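Local atomic coordinates of PixA inclusion body protein (Burkholderia cenocepacia, PDB entry 4LZK), a protein that is of unknown function but belongs to the PixA family, named for proteins that form inclusion bodies in bacteria. Residues Q18-L23 with D80-M85; S161-T166 with F175-W180. All blocks are in the same frame, centred on the assembly; numbering follows the deposited sequence.

Contact 1: Q18-L23 with D80-M85; sequences QSIQIL and DKVSLM
Q18-L23 and D80-M85 run side by side as parallel strands, 4.6 Å apart at the closest point of their axes, with S19 opposite K81 and L23 opposite M85. The backbone bonds alternate in the parallel manner. I20 gives its N-H to K81 O and receives a weak bond from S83 N. Both bonds of I22 are of normal geometry: its N lies 2.7 Å from S83 O, and its O accepts M85 N. At the start of the pair Q18 is held twice. Its O accepts K81 N, and its N reaches D80 OD1 at 3.0 Å with a nearly straight N-H (165°), coming from above the carboxylate plane rather than within it. D80 OD2 is bound by N77, so both carboxylate oxygens have a donor. The Q18 side chain lies alongside D80 and points the same way.

I20, I22, V82 and L84 share one face of the sheet. I22 straddles two residues of the other strand. Its CG1 branch lies beside its own backbone N (chi1 -59°) and carries CD1 back to V82 CB. The CG2 branch meets L84 CD1 at 3.5 Å. I20 CD1 similarly lies 3.9 Å from D80 CB and 4.2 Å from V82 CG1. L72, L74 and L76 of strand 72-76 cover this face. On the other face L23 CD1 packs against M85 CB at 3.9 Å, M85 being selenomethionine. K81 CE passes 3.6 Å from S19 OG near the exposed end.

The pair thus joins two inner strands of a mixed sheet, 81-88 in the middle and 19-26 beside it. Its aliphatic face is buried in the chain. Its other face is polar at S19, K81, Q21 and S83 and apolar at L23 and M85, and a second subunit packs on Q21, L23 and M85.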
# COMPACT_ATOMS: atom_id res chain seq x y z
N GLN C 18 -3.52 -15.10 20.63
CA GLN C 18 -2.45 -15.33 19.63
C GLN C 18 -1.08 -14.88 20.19
O GLN C 18 -0.99 -14.18 21.21
CB GLN C 18 -2.79 -14.57 18.34
CG GLN C 18 -4.16 -14.89 17.73
CD GLN C 18 -4.27 -16.35 17.28
OE1 GLN C 18 -3.42 -16.83 16.59
NE2 GLN C 18 -5.30 -17.03 17.70
N SER C 19 -0.00 -15.39 19.60
CA SER C 19 1.37 -14.96 19.88
C SER C 19 1.97 -14.43 18.58
O SER C 19 2.21 -15.19 17.67
CB SER C 19 2.21 -16.12 20.30
OG SER C 19 1.54 -16.74 21.35
N ILE C 20 2.16 -13.13 18.52
CA ILE C 20 2.52 -12.42 17.33
C ILE C 20 4.01 -12.08 17.42
O ILE C 20 4.48 -11.61 18.39
CB ILE C 20 1.75 -11.12 17.29
CG1 ILE C 20 0.25 -11.43 17.32
CG2 ILE C 20 2.12 -10.38 16.02
CD1 ILE C 20 -0.53 -10.19 17.75
N GLN C 21 4.75 -12.42 16.40
CA GLN C 21 6.11 -12.04 16.35
C GLN C 21 6.27 -10.77 15.53
O GLN C 21 5.74 -10.65 14.41
CB GLN C 21 6.91 -13.17 15.67
CG GLN C 21 6.88 -14.55 16.33
CD GLN C 21 7.29 -15.63 15.30
OE1 GLN C 21 6.60 -15.83 14.26
NE2 GLN C 21 8.33 -16.32 15.57
N ILE C 22 7.09 -9.84 16.04
CA ILE C 22 7.23 -8.61 15.37
C ILE C 22 8.73 -8.40 15.12
O ILE C 22 9.47 -8.61 16.02
CB ILE C 22 6.65 -7.39 16.18
CG1 ILE C 22 5.15 -7.52 16.50
CG2 ILE C 22 6.95 -6.10 15.46
CD1 ILE C 22 4.71 -6.50 17.55
N LEU C 23 9.12 -8.00 13.90
CA LEU C 23 10.50 -7.71 13.56
C LEU C 23 10.63 -6.28 13.09
O LEU C 23 10.00 -5.82 12.07
CB LEU C 23 11.06 -8.72 12.54
CG LEU C 23 12.58 -8.63 12.28
CD1 LEU C 23 13.35 -9.04 13.54
CD2 LEU C 23 12.93 -9.47 11.07
N ASP C 80 -3.67 -10.99 23.18
CA ASP C 80 -2.61 -11.40 22.29
C ASP C 80 -1.27 -11.03 22.91
O ASP C 80 -1.10 -9.91 23.43
CB ASP C 80 -2.76 -10.75 20.91
CG ASP C 80 -4.02 -11.31 20.12
OD1 ASP C 80 -4.67 -12.29 20.65
OD2 ASP C 80 -4.37 -10.74 19.03
N LYS C 81 -0.34 -11.98 22.83
CA LYS C 81 1.02 -11.77 23.20
C LYS C 81 1.83 -11.20 22.02
O LYS C 81 1.52 -11.48 20.87
CB LYS C 81 1.64 -13.11 23.59
CG LYS C 81 0.73 -13.83 24.60
CD LYS C 81 1.43 -14.92 25.44
CE LYS C 81 1.22 -16.35 24.89
NZ LYS C 81 2.27 -17.28 25.42
N VAL C 82 2.85 -10.40 22.31
CA VAL C 82 3.70 -9.87 21.20
C VAL C 82 5.15 -10.09 21.59
O VAL C 82 5.44 -10.27 22.79
CB VAL C 82 3.46 -8.42 20.86
CG1 VAL C 82 2.06 -8.20 20.33
CG2 VAL C 82 3.74 -7.51 22.07
N SER C 83 6.01 -10.26 20.60
CA SER C 83 7.42 -10.48 20.88
C SER C 83 8.14 -9.71 19.80
O SER C 83 7.93 -9.98 18.61
CB SER C 83 7.78 -11.96 20.82
OG SER C 83 9.22 -12.12 21.03
N LEU C 84 8.96 -8.74 20.23
CA LEU C 84 9.57 -7.75 19.37
C LEU C 84 11.08 -7.98 19.33
O LEU C 84 11.71 -8.12 20.40
CB LEU C 84 9.27 -6.32 19.83
CG LEU C 84 10.03 -5.20 19.13
CD1 LEU C 84 9.50 -5.06 17.67
CD2 LEU C 84 9.91 -3.89 19.85
N MSE C 85 11.61 -8.00 18.13
CA MSE C 85 13.07 -8.06 17.88
C MSE C 85 13.45 -7.06 16.87
O MSE C 85 12.61 -6.59 16.11
CB MSE C 85 13.49 -9.48 17.41
CG MSE C 85 13.00 -10.54 18.33
SE MSE C 85 13.60 -12.37 17.86
CE MSE C 85 15.50 -12.09 18.20

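Contact 2: S161-T166 with F175-W180; sequences SFALYT and FGYFFW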
# COMPACT_ATOMS: atom_id res chain seq x y z
N SER C 161 13.78 2.04 21.89
CA SER C 161 15.12 2.57 21.85
C SER C 161 16.13 1.44 21.54
O SER C 161 15.96 0.31 21.97
CB SER C 161 15.49 3.18 23.18
OG SER C 161 14.58 4.19 23.49
N PHE C 162 17.10 1.74 20.70
CA PHE C 162 18.07 0.77 20.26
C PHE C 162 19.44 1.37 20.15
O PHE C 162 19.63 2.57 19.97
CB PHE C 162 17.66 0.15 18.93
CG PHE C 162 17.75 1.08 17.73
CD1 PHE C 162 16.66 1.89 17.35
CD2 PHE C 162 18.86 1.07 16.89
CE1 PHE C 162 16.73 2.68 16.25
CE2 PHE C 162 18.91 1.91 15.78
CZ PHE C 162 17.85 2.68 15.46
N ALA C 163 20.44 0.50 20.30
CA ALA C 163 21.84 0.93 20.11
C ALA C 163 22.25 0.55 18.72
O ALA C 163 21.96 -0.57 18.25
CB ALA C 163 22.75 0.24 21.12
N LEU C 164 22.88 1.48 18.01
CA LEU C 164 23.44 1.20 16.72
C LEU C 164 24.98 1.01 16.87
O LEU C 164 25.72 1.94 17.29
CB LEU C 164 23.08 2.34 15.80
CG LEU C 164 23.11 2.09 14.33
CD1 LEU C 164 22.60 3.26 13.58
CD2 LEU C 164 24.47 1.76 13.83
N TYR C 165 25.45 -0.18 16.52
CA TYR C 165 26.91 -0.45 16.61
C TYR C 165 27.46 -0.53 15.21
O TYR C 165 26.75 -0.99 14.29
CB TYR C 165 27.21 -1.73 17.36
CG TYR C 165 26.96 -1.66 18.79
CD1 TYR C 165 27.90 -1.18 19.69
CD2 TYR C 165 25.72 -2.05 19.29
CE1 TYR C 165 27.63 -1.11 21.04
CE2 TYR C 165 25.45 -2.00 20.59
CZ TYR C 165 26.39 -1.49 21.47
OH TYR C 165 26.03 -1.43 22.78
N THR C 166 28.68 -0.02 14.98
CA THR C 166 29.23 -0.27 13.67
C THR C 166 30.31 -1.33 13.75
O THR C 166 30.89 -1.55 14.80
CB THR C 166 29.84 0.98 12.96
OG1 THR C 166 30.69 1.70 13.86
CG2 THR C 166 28.75 1.86 12.40
N PHE C 175 27.93 3.58 17.66
CA PHE C 175 27.70 4.78 16.90
C PHE C 175 26.77 5.72 17.66
O PHE C 175 27.04 6.93 17.72
CB PHE C 175 27.12 4.43 15.57
CG PHE C 175 26.94 5.61 14.63
CD1 PHE C 175 28.03 6.09 13.90
CD2 PHE C 175 25.70 6.22 14.47
CE1 PHE C 175 27.86 7.15 13.00
CE2 PHE C 175 25.54 7.31 13.60
CZ PHE C 175 26.64 7.78 12.89
N GLY C 176 25.63 5.21 18.15
CA GLY C 176 24.71 6.01 18.93
C GLY C 176 23.48 5.27 19.48
O GLY C 176 23.27 4.09 19.17
N TYR C 177 22.72 5.97 20.31
CA TYR C 177 21.47 5.44 20.84
C TYR C 177 20.30 6.21 20.23
O TYR C 177 20.31 7.42 20.18
CB TYR C 177 21.39 5.47 22.33
CG TYR C 177 22.49 4.74 23.04
CD1 TYR C 177 22.39 3.36 23.26
CD2 TYR C 177 23.63 5.43 23.51
CE1 TYR C 177 23.41 2.65 23.91
CE2 TYR C 177 24.64 4.75 24.17
CZ TYR C 177 24.53 3.38 24.40
OH TYR C 177 25.49 2.71 25.10
N PHE C 178 19.30 5.48 19.77
CA PHE C 178 18.25 6.05 18.99
C PHE C 178 16.91 5.45 19.41
O PHE C 178 16.89 4.45 20.07
CB PHE C 178 18.42 5.69 17.49
CG PHE C 178 19.66 6.21 16.87
CD1 PHE C 178 19.71 7.43 16.31
CD2 PHE C 178 20.80 5.42 16.82
CE1 PHE C 178 20.87 7.93 15.66
CE2 PHE C 178 21.95 5.88 16.19
CZ PHE C 178 22.00 7.14 15.61
N PHE C 179 15.78 6.17 19.13
CA PHE C 179 14.49 5.61 19.28
C PHE C 179 13.51 6.04 18.22
O PHE C 179 13.65 7.13 17.62
CB PHE C 179 13.91 5.95 20.64
CG PHE C 179 13.33 7.34 20.74
CD1 PHE C 179 14.14 8.40 21.02
CD2 PHE C 179 11.94 7.55 20.67
CE1 PHE C 179 13.60 9.71 21.14
CE2 PHE C 179 11.42 8.84 20.76
CZ PHE C 179 12.27 9.92 21.04
N TRP C 180 12.52 5.19 17.97
CA TRP C 180 11.45 5.53 17.05
C TRP C 180 10.11 5.23 17.74
O TRP C 180 10.06 4.50 18.78
CB TRP C 180 11.53 4.76 15.78
CG TRP C 180 10.98 3.33 15.81
CD1 TRP C 180 9.72 2.96 15.45
CD2 TRP C 180 11.66 2.13 16.16
NE1 TRP C 180 9.58 1.64 15.54
CE2 TRP C 180 10.72 1.07 16.03
CE3 TRP C 180 12.95 1.83 16.58
CZ2 TRP C 180 11.04 -0.27 16.30
CZ3 TRP C 180 13.26 0.51 16.85
CH2 TRP C 180 12.32 -0.53 16.72
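A beta hairpin made by strands 154-167 and 172-186 contains this contact, and a classic beta bulge marks the end of it nearer the turn. There F175 and G176 both face L164. L164 O takes F175 N at 2.8 Å and, weakly, G176 N at 3.4 Å. L164 N returns an almost straight bond (176°) to G176 O. Farther along, F162 and F178 form a hydrogen-bonded antiparallel pair, each N bound to the other's O.

The side chains of F162, F178 and W180 gather into an aromatic cluster. F162 CG sits between its backbone N and carbonyl carbon (chi1 70°), which swings the ring across toward the other strand. F178 CB then lies over one face of that ring, 4.0 Å from its centroid, in a CH-pi contact. The F178 ring itself is slid away: the two planes are 28° apart but barely overlap. W180 meets the same F162 ring at CD1 and CE1. F162 CD1 comes to the edge of the indole, 3.7 Å from W180 CZ3 and near its plane.

The hairpin belongs to the second mixed sheet of the chain, where strand 154-167 also pairs with strand 96-105. Its cluster face is covered in part by helix 28-34, whose I31 touches both L164 and F178.

L164 continues the apolar row. Its CB reaches the edge of the F178 ring, 3.7 Å from F178 CE2, while its CD2 branch turns to F175 CB at 4.1 Å. The other face holds smaller contacts. A163 CB rests 3.7 Å from Y177 CE1, and S161 OG lies close to F179 CB. L13 of a third subunit packs on S161 and F179.

Contact 1 and contact 2 belong to different sheets of one chain and lie on opposite sides of its centre. Their centres are about 21 Å apart. Their nearest atoms are about 5 Å apart, so they approach without touching. They follow one another along the chain. The segments of contact 1 are separated by 56 residues in sequence, whereas contact 2 is a local hairpin. Both lie in the region assigned to the PixA family. Each also meets a different neighbour in the six-chain assembly: contact 1 the second subunit, contact 2 the third. The function of the protein is unknown, so neither contact can be tied to a site.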